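Sam-dependent methyltransferases (Streptomyces davawensis, PDB 4D7K) catalyses the last two steps of roseoflavin biosynthesis, transferring two methyl groups from S-adenosyl-L-methionine to the 8-amino group of 8-amino-8-demethylriboflavin. Local coordinates at residues 114-119 / 302-307; 311-316 / 325-330; 39-44 / 50-55; 219-224 / 230-235; 66-71 / 76-81. All blocks are in the same frame, centred on the assembly; numbering follows the deposited sequence.

From the N terminus, interaction 3 (39-44 / 50-55) closes the first short loop, and interaction 5 (66-71 / 76-81) closes the next. The two lie in series within the dimerisation domain, their centres about 12 Å apart, and meet through Leu42 with Leu76 and Leu52 with Leu67. Interaction 1 (114-119 / 302-307) closes a far longer loop, bringing helix 111-118 against helix 293-305. Nested inside that loop is interaction 4 (219-224 / 230-235), on the opposite side of the chain's centre, at one outer strand of the seven-stranded sheet. Interaction 2 (311-316 / 325-330) follows in series at the other outer strand. Interactions 1 and 5 both touch the second subunit.

Interaction 1: residues 114-119 / 302-307; sequences LAAYGD and MLVLVE
The ring of Tyr117 has one face covered by Val304, whose CG1 lies 3.7 Å from the ring centroid and only 17° off the ring normal, a CH-pi contact. CG2 of the same valine lies 3.8 Å from Tyr117 CD2, so both methyls lie against the same side of the ring, CG1 near CD1 and CG2 near CD2. Leu305 approaches obliquely, its CD1 3.9 Å from Tyr117 OH. That hydroxyl has its polar partner in Asp301, one turn back on the same helix as Val304, and this hydrogen bond fixes the far end of the ring.

Helices 111-118 and 293-305 of the O-methyltransferase domain are joined here, at the dimer interface. The ring of Phe28 from the second subunit meets that of Tyr117 with the planes at about 45°, so Tyr117 packs against both Val304 and the second subunit.

Val304 CG1 is anti to the backbone N (chi1 169°), and this methyl also reaches Ala116, with Ala116 CB and Val304 CG1 3.6 Å apart. One branch therefore bridges two successive residues of the facing helix. The CA atoms of Tyr117 and Val304 are 5.9 Å apart, a close approach of the two backbones.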
# COMPACT_ATOMS: atom_id res chain seq x y z
N LEU A 114 8.58 7.14 3.50
CA LEU A 114 7.95 6.78 2.23
C LEU A 114 8.89 7.06 1.06
O LEU A 114 8.95 6.29 0.10
CB LEU A 114 6.65 7.56 2.06
CG LEU A 114 5.58 6.97 1.15
CD1 LEU A 114 5.02 5.68 1.73
CD2 LEU A 114 4.48 7.99 0.95
N ALA A 115 9.64 8.16 1.16
CA ALA A 115 10.59 8.54 0.12
C ALA A 115 11.73 7.52 -0.01
O ALA A 115 12.32 7.38 -1.08
CB ALA A 115 11.15 9.91 0.40
N ALA A 116 12.02 6.83 1.09
CA ALA A 116 13.06 5.80 1.08
C ALA A 116 12.61 4.57 0.31
O ALA A 116 13.35 4.04 -0.52
CB ALA A 116 13.44 5.43 2.50
N TYR A 117 11.38 4.11 0.58
CA TYR A 117 10.81 2.98 -0.14
C TYR A 117 10.66 3.29 -1.63
O TYR A 117 10.64 2.39 -2.46
CB TYR A 117 9.47 2.57 0.48
CG TYR A 117 9.63 1.81 1.77
CD1 TYR A 117 9.91 2.47 2.96
CD2 TYR A 117 9.54 0.43 1.80
CE1 TYR A 117 10.08 1.78 4.14
CE2 TYR A 117 9.71 -0.27 2.98
CZ TYR A 117 9.98 0.41 4.14
OH TYR A 117 10.15 -0.29 5.32
N GLY A 118 10.57 4.58 -1.97
CA GLY A 118 10.53 4.99 -3.36
C GLY A 118 11.88 4.86 -4.04
O GLY A 118 11.96 4.53 -5.23
N ASP A 119 12.95 5.12 -3.29
CA ASP A 119 14.31 5.05 -3.81
C ASP A 119 14.87 3.62 -3.81
O ASP A 119 16.09 3.42 -3.83
CB ASP A 119 15.24 5.95 -3.01
CG ASP A 119 15.71 7.16 -3.79
OD1 ASP A 119 15.70 7.10 -5.04
OD2 ASP A 119 16.09 8.17 -3.16
N MET A 302 14.62 -4.20 5.60
CA MET A 302 16.06 -4.22 5.84
C MET A 302 16.80 -3.54 4.71
O MET A 302 17.78 -2.83 4.93
CB MET A 302 16.55 -5.65 6.02
CG MET A 302 15.78 -6.44 7.06
SD MET A 302 16.47 -6.19 8.70
CE MET A 302 18.04 -7.05 8.50
N LEU A 303 16.33 -3.77 3.49
CA LEU A 303 16.97 -3.24 2.29
C LEU A 303 16.80 -1.72 2.20
O LEU A 303 17.70 -1.01 1.76
CB LEU A 303 16.38 -3.91 1.05
CG LEU A 303 17.24 -4.01 -0.21
CD1 LEU A 303 16.77 -5.19 -1.04
CD2 LEU A 303 17.16 -2.74 -1.02
N VAL A 304 15.64 -1.23 2.62
CA VAL A 304 15.32 0.18 2.52
C VAL A 304 15.91 0.99 3.67
O VAL A 304 16.47 2.07 3.46
CB VAL A 304 13.79 0.39 2.48
CG1 VAL A 304 13.44 1.86 2.63
CG2 VAL A 304 13.20 -0.17 1.18
N LEU A 305 15.80 0.46 4.89
CA LEU A 305 16.07 1.25 6.09
C LEU A 305 17.50 1.13 6.59
O LEU A 305 18.16 2.14 6.81
CB LEU A 305 15.11 0.85 7.21
CG LEU A 305 13.62 1.16 6.98
CD1 LEU A 305 12.78 0.58 8.10
CD2 LEU A 305 13.40 2.67 6.86
N VAL A 306 17.97 -0.09 6.78
CA VAL A 306 19.26 -0.30 7.43
C VAL A 306 20.30 -0.96 6.52
O VAL A 306 20.00 -1.38 5.40
CB VAL A 306 19.11 -1.14 8.69
CG1 VAL A 306 18.21 -0.42 9.69
CG2 VAL A 306 18.54 -2.50 8.35
N GLU A 307 21.52 -1.05 7.02
CA GLU A 307 22.64 -1.59 6.25
C GLU A 307 22.84 -3.08 6.55
O GLU A 307 23.45 -3.81 5.76
CB GLU A 307 23.91 -0.79 6.54
CG GLU A 307 25.04 -1.01 5.54
CD GLU A 307 26.02 -2.07 6.00
OE1 GLU A 307 25.89 -2.54 7.15
OE2 GLU A 307 26.92 -2.43 5.21

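Interaction 2: residues 311-316 / 325-330; sequences RTRAQW and FDIVGI
Helix 313-322 begins over strand 325-333, with the CA atoms of Arg313 and Ile330 8.5 Å apart and those of Trp316 and Ile327 8.4 Å apart. Arg313 and Trp316, three positions apart on the helix, thus face two isoleucines also three apart on the strand. A classic beta bulge, Val328 and Gly329 both opposite Glu341, lets Ile327 and Ile330 face the same helix. At the helix start, Thr312 and Gln315 form a capping box: Gln315 N donates to Thr312 OG1, and Thr312 N donates to Gln315 OE1 over 2.7 Å, on a lone pair in the carbonyl plane.

Arg313 carries most of the contact. Its chain is extended from CG to NE, with CG anti to the backbone N (chi1 -172°), and it reaches out to the strand to meet Ile330 coming from the opposite direction. Ile330 CD1 lies 3.4 Å above the guanidinium plane, toward its rim, and 3.6 Å from Arg313 CG. The charged end is held by a salt bridge from Arg313 NH1 to Glu290. One turn further along the helix, Trp316 CB touches Ile327 CD1 at 4.1 Å.

Trp316 turns its indole away from Ile327 and packs on Ile340 and Ile283. The start of the helix thus lies against strand 325-333, and through Trp316 it also reaches strands 337-344 and 280-285.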
# COMPACT_ATOMS: atom_id res chain seq x y z
N ARG A 311 21.13 -13.59 7.65
CA ARG A 311 22.14 -14.57 7.25
C ARG A 311 21.52 -15.89 6.81
O ARG A 311 20.46 -16.30 7.29
CB ARG A 311 23.14 -14.80 8.39
CG ARG A 311 24.10 -13.65 8.64
CD ARG A 311 25.05 -13.98 9.80
NE ARG A 311 26.12 -13.00 9.97
CZ ARG A 311 26.06 -11.96 10.80
NH1 ARG A 311 24.98 -11.75 11.53
NH2 ARG A 311 27.09 -11.13 10.89
N THR A 312 22.19 -16.57 5.87
CA THR A 312 21.80 -17.91 5.48
C THR A 312 22.27 -18.89 6.55
O THR A 312 22.99 -18.50 7.47
CB THR A 312 22.41 -18.33 4.13
OG1 THR A 312 23.83 -18.43 4.26
CG2 THR A 312 22.06 -17.33 3.04
N ARG A 313 21.87 -20.15 6.42
CA ARG A 313 22.25 -21.17 7.39
C ARG A 313 23.75 -21.43 7.35
O ARG A 313 24.40 -21.56 8.39
CB ARG A 313 21.49 -22.47 7.12
CG ARG A 313 21.70 -23.52 8.20
CD ARG A 313 21.10 -24.85 7.78
NE ARG A 313 20.86 -25.72 8.92
CZ ARG A 313 19.66 -26.02 9.39
NH1 ARG A 313 18.57 -25.53 8.81
NH2 ARG A 313 19.53 -26.83 10.44
N ALA A 314 24.29 -21.52 6.14
CA ALA A 314 25.72 -21.77 5.95
C ALA A 314 26.54 -20.66 6.60
O ALA A 314 27.57 -20.92 7.21
CB ALA A 314 26.05 -21.89 4.47
N GLN A 315 26.07 -19.43 6.46
CA GLN A 315 26.73 -18.29 7.09
C GLN A 315 26.70 -18.41 8.61
O GLN A 315 27.70 -18.14 9.28
CB GLN A 315 26.07 -16.98 6.64
CG GLN A 315 26.34 -16.63 5.19
CD GLN A 315 25.59 -15.39 4.75
OE1 GLN A 315 24.37 -15.28 4.94
NE2 GLN A 315 26.30 -14.44 4.15
N TRP A 316 25.56 -18.82 9.15
CA TRP A 316 25.42 -19.01 10.59
C TRP A 316 26.30 -20.15 11.07
O TRP A 316 26.91 -20.07 12.13
CB TRP A 316 23.96 -19.29 10.97
CG TRP A 316 23.12 -18.05 11.10
CD1 TRP A 316 22.06 -17.69 10.32
CD2 TRP A 316 23.28 -17.00 12.06
NE1 TRP A 316 21.54 -16.49 10.74
CE2 TRP A 316 22.27 -16.04 11.81
CE3 TRP A 316 24.18 -16.77 13.12
CZ2 TRP A 316 22.13 -14.88 12.57
CZ3 TRP A 316 24.04 -15.62 13.87
CH2 TRP A 316 23.02 -14.69 13.59
N PHE A 325 30.15 -23.33 18.46
CA PHE A 325 28.74 -23.71 18.56
C PHE A 325 28.32 -24.64 17.43
O PHE A 325 28.91 -24.63 16.35
CB PHE A 325 27.85 -22.47 18.55
CG PHE A 325 27.75 -21.77 19.87
CD1 PHE A 325 27.02 -22.33 20.91
CD2 PHE A 325 28.37 -20.55 20.08
CE1 PHE A 325 26.92 -21.69 22.13
CE2 PHE A 325 28.27 -19.90 21.30
CZ PHE A 325 27.54 -20.47 22.32
N ASP A 326 27.29 -25.44 17.69
CA ASP A 326 26.70 -26.30 16.68
C ASP A 326 25.20 -26.06 16.57
O ASP A 326 24.50 -26.00 17.58
CB ASP A 326 26.97 -27.77 16.98
CG ASP A 326 28.11 -28.33 16.18
OD1 ASP A 326 28.30 -27.88 15.03
OD2 ASP A 326 28.82 -29.22 16.69
N ILE A 327 24.71 -25.93 15.34
CA ILE A 327 23.28 -25.77 15.12
C ILE A 327 22.56 -27.10 15.31
O ILE A 327 22.76 -28.04 14.55
CB ILE A 327 22.98 -25.21 13.71
CG1 ILE A 327 23.68 -23.86 13.52
CG2 ILE A 327 21.48 -25.08 13.48
CD1 ILE A 327 23.32 -23.17 12.23
N VAL A 328 21.72 -27.17 16.34
CA VAL A 328 20.91 -28.36 16.59
C VAL A 328 19.74 -28.39 15.61
O VAL A 328 19.38 -29.44 15.09
CB VAL A 328 20.38 -28.39 18.04
CG1 VAL A 328 19.48 -29.59 18.26
CG2 VAL A 328 21.54 -28.41 19.01
N GLY A 329 19.18 -27.21 15.34
CA GLY A 329 18.10 -27.09 14.39
C GLY A 329 17.61 -25.66 14.24
O GLY A 329 17.79 -24.83 15.13
N ILE A 330 17.00 -25.37 13.09
CA ILE A 330 16.37 -24.07 12.87
C ILE A 330 14.86 -24.25 12.79
O ILE A 330 14.32 -24.64 11.76
CB ILE A 330 16.90 -23.40 11.58
CG1 ILE A 330 18.42 -23.24 11.66
CG2 ILE A 330 16.21 -22.06 11.36
CD1 ILE A 330 19.03 -22.53 10.47

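Interaction 3: residues 39-44 / 50-55; sequences PDLLAD and ADLAAA
Leu41 turns the open end of its fork toward the methyl of Ala55, its CD1 lying 4.1 Å and its CD2 4.2 Å from Ala55 CB, so both ends of the isobutyl fork share one small partner. The fork is delivered by a first torsion that sets Leu41 CG anti to the carbonyl carbon (chi1 -75°), while its CB already points toward the facing helix. Nearer the backbone, Leu41 CB meets Leu52 CD2 at 4.3 Å. The two branches of Leu52 are divided between successive residues, since its other methyl, CD1, lies 4.3 Å from Leu42 CD2. Leu52 and Ala55, three positions apart, therefore present one side of their helix to the Leu41-Leu42 pair.

The distances, all 4.1 Å or longer, describe a light apolar contact, and the 165 Å² buried between the segments agrees with this. The backbones stand well apart, with 7.9 Å between the CA atoms of Leu41 and Leu52 at their nearest. The contact is also graded in burial: Leu42 and Leu52 are buried, whereas Leu41 and Ala55 lie at its exposed end. Leu42 is the first residue to depart from helical backbone angles after helix 38-41, so the contact spans the very end of that helix.

In sequence, the short strand 47-48 lies between the two segments; its Arg47 touches both Leu42 and Leu52 and forms a salt bridge with Asp51. Leu52 packs on Leu63 and Leu67 of helix 60-72, and Leu42 on Leu86 of strand 83-86, which joins helix 49-56 and the end of helix 38-41 to the rest of the dimerisation domain.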
# COMPACT_ATOMS: atom_id res chain seq x y z
N PRO A 39 -8.90 9.38 15.58
CA PRO A 39 -9.37 8.32 16.48
C PRO A 39 -9.46 8.78 17.93
O PRO A 39 -10.40 8.42 18.63
CB PRO A 39 -8.31 7.23 16.34
CG PRO A 39 -7.67 7.49 15.02
CD PRO A 39 -7.67 8.98 14.88
N ASP A 40 -8.49 9.58 18.35
CA ASP A 40 -8.43 10.08 19.71
C ASP A 40 -9.55 11.11 19.96
O ASP A 40 -10.12 11.18 21.05
CB ASP A 40 -7.06 10.69 19.99
CG ASP A 40 -5.92 9.73 19.66
OD1 ASP A 40 -5.53 8.94 20.54
OD2 ASP A 40 -5.42 9.75 18.51
N LEU A 41 -9.86 11.90 18.94
CA LEU A 41 -10.95 12.86 19.02
C LEU A 41 -12.30 12.16 19.10
O LEU A 41 -13.27 12.71 19.61
CB LEU A 41 -10.92 13.82 17.82
CG LEU A 41 -9.87 14.93 17.79
CD1 LEU A 41 -9.82 15.56 16.41
CD2 LEU A 41 -10.16 15.98 18.85
N LEU A 42 -12.37 10.93 18.61
CA LEU A 42 -13.62 10.17 18.60
C LEU A 42 -13.66 9.14 19.73
O LEU A 42 -14.59 8.33 19.81
CB LEU A 42 -13.82 9.49 17.25
CG LEU A 42 -14.07 10.39 16.04
CD1 LEU A 42 -13.88 9.60 14.74
CD2 LEU A 42 -15.46 10.97 16.10
N ALA A 43 -12.66 9.17 20.60
CA ALA A 43 -12.49 8.16 21.64
C ALA A 43 -13.67 8.07 22.61
O ALA A 43 -13.88 7.02 23.22
CB ALA A 43 -11.22 8.42 22.43
N ASP A 44 -14.43 9.15 22.74
CA ASP A 44 -15.50 9.18 23.74
C ASP A 44 -16.90 9.23 23.13
O ASP A 44 -17.88 9.41 23.85
CB ASP A 44 -15.31 10.38 24.67
CG ASP A 44 -14.11 10.23 25.59
OD1 ASP A 44 -13.56 9.11 25.65
OD2 ASP A 44 -13.73 11.22 26.24
N ALA A 50 -18.63 19.15 11.18
CA ALA A 50 -18.37 20.52 11.59
C ALA A 50 -17.49 20.58 12.84
O ALA A 50 -16.55 21.38 12.90
CB ALA A 50 -19.67 21.25 11.83
N ASP A 51 -17.80 19.75 13.83
CA ASP A 51 -17.02 19.70 15.06
C ASP A 51 -15.59 19.25 14.78
O ASP A 51 -14.62 19.84 15.27
CB ASP A 51 -17.66 18.76 16.08
CG ASP A 51 -18.95 19.31 16.67
OD1 ASP A 51 -19.16 20.54 16.63
OD2 ASP A 51 -19.75 18.50 17.18
N LEU A 52 -15.46 18.19 13.99
CA LEU A 52 -14.15 17.64 13.66
C LEU A 52 -13.37 18.63 12.80
O LEU A 52 -12.14 18.69 12.86
CB LEU A 52 -14.30 16.29 12.97
CG LEU A 52 -14.92 15.22 13.85
CD1 LEU A 52 -15.28 13.97 13.06
CD2 LEU A 52 -14.00 14.87 15.01
N ALA A 53 -14.08 19.42 12.01
CA ALA A 53 -13.44 20.44 11.17
C ALA A 53 -12.77 21.51 12.03
O ALA A 53 -11.64 21.91 11.77
CB ALA A 53 -14.45 21.07 10.23
N ALA A 54 -13.49 21.97 13.05
CA ALA A 54 -12.96 22.99 13.96
C ALA A 54 -11.86 22.42 14.84
O ALA A 54 -10.89 23.10 15.15
CB ALA A 54 -14.08 23.58 14.81
N ALA A 55 -12.03 21.17 15.24
CA ALA A 55 -11.06 20.49 16.09
C ALA A 55 -9.73 20.23 15.39
O ALA A 55 -8.69 20.12 16.05
CB ALA A 55 -11.65 19.18 16.61

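Interaction 4: residues 219-224 / 230-235; sequences KFLASQ and VEVRIG
The end of helix 214-223 lies beside strand 230-234, with the nearest CA atoms, those of Leu221 and Val230, 8.0 Å apart, a separation bridged by side chains alone. Leu221 spans it with a single methyl: its CD1 touches Val230 CG1 at 3.7 Å and Val232 CG2 at 3.8 Å. The two valines, two positions apart on the strand, point their CB atoms toward the helix, and the leucine methyl rests against both. The Leu221 side chain crosses that of Val230 at about a right angle and runs past that of Val232 in the opposite direction. The valines use different branches as well. Val230 offers CG1, which is anti to its backbone N (chi1 169°), whereas Val232 offers CG2, anti to its carbonyl carbon.

This is the second half of a beta-alpha-beta unit formed by strand 204-209, helix 214-223 and strand 230-234, part of the Rossmann-like fold of class I methyltransferases. Strand 230-234 runs parallel to strand 204-209 and forms one border of the sheet. It leads into Gly235, predicted to belong to the S-adenosyl-L-methionine site, which exchanges a backbone hydrogen bond with Asp209, another predicted ligand-binding residue. The backbone of Gly235 has a phi of 149°, at which a beta carbon would be jammed against the carbonyl O of Ile234. The side chain of Val232 is about 7 Å from that of Asp209.

Val230 also packs on Leu193 and Leu197 of helix 191-199, and Val232 on His218.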
# COMPACT_ATOMS: atom_id res chain seq x y z
N LYS A 219 10.12 -0.28 34.89
CA LYS A 219 8.70 0.05 34.96
C LYS A 219 7.85 -1.04 34.32
O LYS A 219 6.87 -1.49 34.91
CB LYS A 219 8.43 1.40 34.29
CG LYS A 219 7.01 1.90 34.48
CD LYS A 219 6.79 3.27 33.83
CE LYS A 219 7.50 4.37 34.60
NZ LYS A 219 7.15 5.73 34.10
N PHE A 220 8.23 -1.48 33.12
CA PHE A 220 7.48 -2.52 32.42
C PHE A 220 7.42 -3.82 33.23
O PHE A 220 6.36 -4.44 33.34
CB PHE A 220 8.07 -2.82 31.04
CG PHE A 220 7.48 -4.03 30.39
CD1 PHE A 220 6.23 -3.97 29.78
CD2 PHE A 220 8.16 -5.25 30.39
CE1 PHE A 220 5.67 -5.09 29.18
CE2 PHE A 220 7.61 -6.37 29.79
CZ PHE A 220 6.36 -6.29 29.19
N LEU A 221 8.56 -4.22 33.78
CA LEU A 221 8.62 -5.43 34.60
C LEU A 221 7.76 -5.29 35.85
O LEU A 221 7.20 -6.28 36.33
CB LEU A 221 10.06 -5.75 34.98
CG LEU A 221 10.99 -6.18 33.84
CD1 LEU A 221 12.39 -6.42 34.37
CD2 LEU A 221 10.46 -7.42 33.15
N ALA A 222 7.66 -4.08 36.38
CA ALA A 222 6.84 -3.84 37.56
C ALA A 222 5.36 -3.93 37.21
O ALA A 222 4.55 -4.41 38.00
CB ALA A 222 7.16 -2.48 38.18
N SER A 223 5.01 -3.47 36.01
CA SER A 223 3.64 -3.54 35.54
C SER A 223 3.23 -4.98 35.24
O SER A 223 2.05 -5.27 35.05
CB SER A 223 3.46 -2.68 34.28
OG SER A 223 3.99 -3.32 33.14
N GLN A 224 4.21 -5.88 35.19
CA GLN A 224 3.95 -7.30 34.97
C GLN A 224 4.28 -8.13 36.21
O GLN A 224 4.21 -9.35 36.18
CB GLN A 224 4.76 -7.81 33.77
CG GLN A 224 4.54 -7.06 32.47
CD GLN A 224 3.16 -7.29 31.87
OE1 GLN A 224 2.82 -8.41 31.49
NE2 GLN A 224 2.36 -6.23 31.79
N VAL A 230 13.25 -11.27 37.50
CA VAL A 230 14.21 -10.81 36.50
C VAL A 230 15.30 -9.91 37.08
O VAL A 230 15.01 -8.88 37.70
CB VAL A 230 13.52 -10.05 35.36
CG1 VAL A 230 14.55 -9.37 34.47
CG2 VAL A 230 12.65 -10.99 34.54
N GLU A 231 16.55 -10.32 36.89
CA GLU A 231 17.69 -9.48 37.21
C GLU A 231 18.02 -8.59 36.02
O GLU A 231 18.22 -9.08 34.91
CB GLU A 231 18.89 -10.35 37.59
CG GLU A 231 20.19 -9.57 37.78
CD GLU A 231 21.38 -10.49 37.96
OE1 GLU A 231 21.18 -11.72 38.07
OE2 GLU A 231 22.52 -9.98 37.98
N VAL A 232 18.07 -7.28 36.25
CA VAL A 232 18.34 -6.33 35.18
C VAL A 232 19.78 -5.84 35.23
O VAL A 232 20.14 -5.00 36.07
CB VAL A 232 17.39 -5.12 35.25
CG1 VAL A 232 17.66 -4.16 34.10
CG2 VAL A 232 15.94 -5.58 35.24
N ARG A 233 20.61 -6.36 34.33
CA ARG A 233 22.02 -5.96 34.26
C ARG A 233 22.24 -4.91 33.18
O ARG A 233 21.95 -5.14 32.01
CB ARG A 233 22.90 -7.18 34.00
CG ARG A 233 22.86 -8.22 35.11
CD ARG A 233 24.02 -9.19 35.01
NE ARG A 233 24.11 -10.05 36.18
CZ ARG A 233 25.11 -10.90 36.40
NH1 ARG A 233 26.11 -10.99 35.53
NH2 ARG A 233 25.12 -11.65 37.49
N ILE A 234 22.77 -3.76 33.59
CA ILE A 234 22.97 -2.64 32.69
C ILE A 234 24.46 -2.41 32.40
O ILE A 234 25.28 -2.35 33.32
CB ILE A 234 22.37 -1.34 33.27
CG1 ILE A 234 20.86 -1.51 33.48
CG2 ILE A 234 22.64 -0.16 32.35
CD1 ILE A 234 20.11 -1.94 32.24
N GLY A 235 24.80 -2.29 31.12
CA GLY A 235 26.16 -2.03 30.72
C GLY A 235 26.52 -2.63 29.37
O GLY A 235 25.66 -3.07 28.62

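Interaction 5: residues 66-71 / 76-81; sequences LLRAAA and LREVPE
Leu76 (chi1 -54°) and Glu78 both set CG anti to the carbonyl carbon, and these torsions carry their side chains to two neighbouring patches of helix 60-72. Leu76 CD1 meets Leu67 CD2 at 3.6 Å, the two chains crossing obliquely, and also lies 4.0 Å from Ala70 CB. Glu78, extended beyond CG, runs across Ala71, with 3.8 Å between Glu78 CG and Ala71 CB.

Its carboxylate comes near the edge of the Arg68 guanidinium, but Glu78 OE1 stays 4.2 Å from Arg68 NE, beyond a salt bridge, with the two planes 46° apart. The stronger partner of Glu78 is Lys296 of the second subunit, which forms a salt bridge with OE2 across the dimer interface.

Leu76 N donates a weak hydrogen bond of 3.3 Å to Ala70 O, and Ala71 CA lies 3.5 Å from Leu76 O in a CA-H...O contact. Helix and strand axes cross at -116° with a closest approach of 6.9 Å, with Ala70 and Ala71 as the small residues there.

Strand 76-79 pairs with strand 83-86, a backbone hydrogen bond and a side-chain salt bridge both linking Arg77 to Glu85; a helix followed by such a beta hairpin is consistent with the winged-helix dimerisation domain of small-molecule O-methyltransferases.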
# COMPACT_ATOMS: atom_id res chain seq x y z
N LEU A 66 -12.65 12.68 3.29
CA LEU A 66 -11.62 11.87 3.94
C LEU A 66 -12.23 10.92 4.98
O LEU A 66 -11.87 9.74 5.04
CB LEU A 66 -10.57 12.77 4.61
CG LEU A 66 -9.55 12.04 5.49
CD1 LEU A 66 -8.67 11.15 4.64
CD2 LEU A 66 -8.70 13.02 6.28
N LEU A 67 -13.14 11.44 5.79
CA LEU A 67 -13.80 10.64 6.83
C LEU A 67 -14.67 9.55 6.21
O LEU A 67 -14.73 8.43 6.72
CB LEU A 67 -14.64 11.52 7.75
CG LEU A 67 -13.92 12.50 8.67
CD1 LEU A 67 -14.92 13.46 9.31
CD2 LEU A 67 -13.16 11.74 9.73
N ARG A 68 -15.36 9.89 5.14
CA ARG A 68 -16.19 8.92 4.43
C ARG A 68 -15.33 7.80 3.83
O ARG A 68 -15.75 6.64 3.78
CB ARG A 68 -17.01 9.64 3.36
CG ARG A 68 -17.92 8.76 2.55
CD ARG A 68 -18.61 9.61 1.51
NE ARG A 68 -19.45 10.64 2.10
CZ ARG A 68 -19.61 11.86 1.58
NH1 ARG A 68 -18.98 12.19 0.47
NH2 ARG A 68 -20.40 12.74 2.18
N ALA A 69 -14.12 8.14 3.39
CA ALA A 69 -13.19 7.15 2.83
C ALA A 69 -12.72 6.20 3.92
O ALA A 69 -12.64 4.99 3.71
CB ALA A 69 -12.00 7.83 2.15
N ALA A 70 -12.42 6.75 5.09
CA ALA A 70 -12.05 5.93 6.24
C ALA A 70 -13.20 5.00 6.66
O ALA A 70 -12.97 3.89 7.15
CB ALA A 70 -11.64 6.82 7.40
N ALA A 71 -14.43 5.45 6.45
CA ALA A 71 -15.60 4.61 6.70
C ALA A 71 -15.65 3.45 5.70
O ALA A 71 -15.87 2.29 6.08
CB ALA A 71 -16.87 5.44 6.63
N LEU A 76 -13.74 3.81 10.39
CA LEU A 76 -14.77 4.56 11.09
C LEU A 76 -16.15 4.06 10.67
O LEU A 76 -16.26 3.19 9.81
CB LEU A 76 -14.66 6.06 10.81
CG LEU A 76 -13.34 6.82 11.04
CD1 LEU A 76 -13.50 8.26 10.58
CD2 LEU A 76 -12.93 6.80 12.49
N ARG A 77 -17.20 4.61 11.29
CA ARG A 77 -18.58 4.36 10.87
C ARG A 77 -19.30 5.67 10.62
O ARG A 77 -19.18 6.61 11.40
CB ARG A 77 -19.35 3.56 11.93
CG ARG A 77 -18.99 2.10 12.03
CD ARG A 77 -20.03 1.37 12.88
NE ARG A 77 -20.10 1.90 14.24
CZ ARG A 77 -19.48 1.35 15.28
NH1 ARG A 77 -18.75 0.26 15.11
NH2 ARG A 77 -19.61 1.88 16.49
N GLU A 78 -20.05 5.74 9.53
CA GLU A 78 -20.90 6.89 9.29
C GLU A 78 -22.11 6.82 10.22
O GLU A 78 -22.65 5.74 10.44
CB GLU A 78 -21.35 6.95 7.83
CG GLU A 78 -20.23 7.29 6.86
CD GLU A 78 -20.74 7.56 5.47
OE1 GLU A 78 -21.34 8.63 5.25
OE2 GLU A 78 -20.53 6.70 4.58
N VAL A 79 -22.51 7.96 10.76
CA VAL A 79 -23.55 8.02 11.77
C VAL A 79 -24.48 9.20 11.50
O VAL A 79 -24.00 10.29 11.16
CB VAL A 79 -22.92 8.12 13.19
CG1 VAL A 79 -23.83 8.83 14.18
CG2 VAL A 79 -22.53 6.73 13.69
N PRO A 80 -25.81 9.00 11.63
CA PRO A 80 -26.85 9.99 11.34
C PRO A 80 -26.53 11.41 11.82
O PRO A 80 -25.93 11.59 12.88
CB PRO A 80 -28.09 9.44 12.08
CG PRO A 80 -27.63 8.19 12.80
CD PRO A 80 -26.41 7.73 12.07
N GLU A 81 -26.96 12.39 11.02
CA GLU A 81 -26.69 13.81 11.21
C GLU A 81 -25.22 14.15 10.96
O GLU A 81 -24.57 14.81 11.77
CB GLU A 81 -27.11 14.28 12.61
CG GLU A 81 -28.56 13.93 12.95
CD GLU A 81 -29.52 14.26 11.82
OE1 GLU A 81 -29.57 15.43 11.40
OE2 GLU A 81 -30.21 13.33 11.35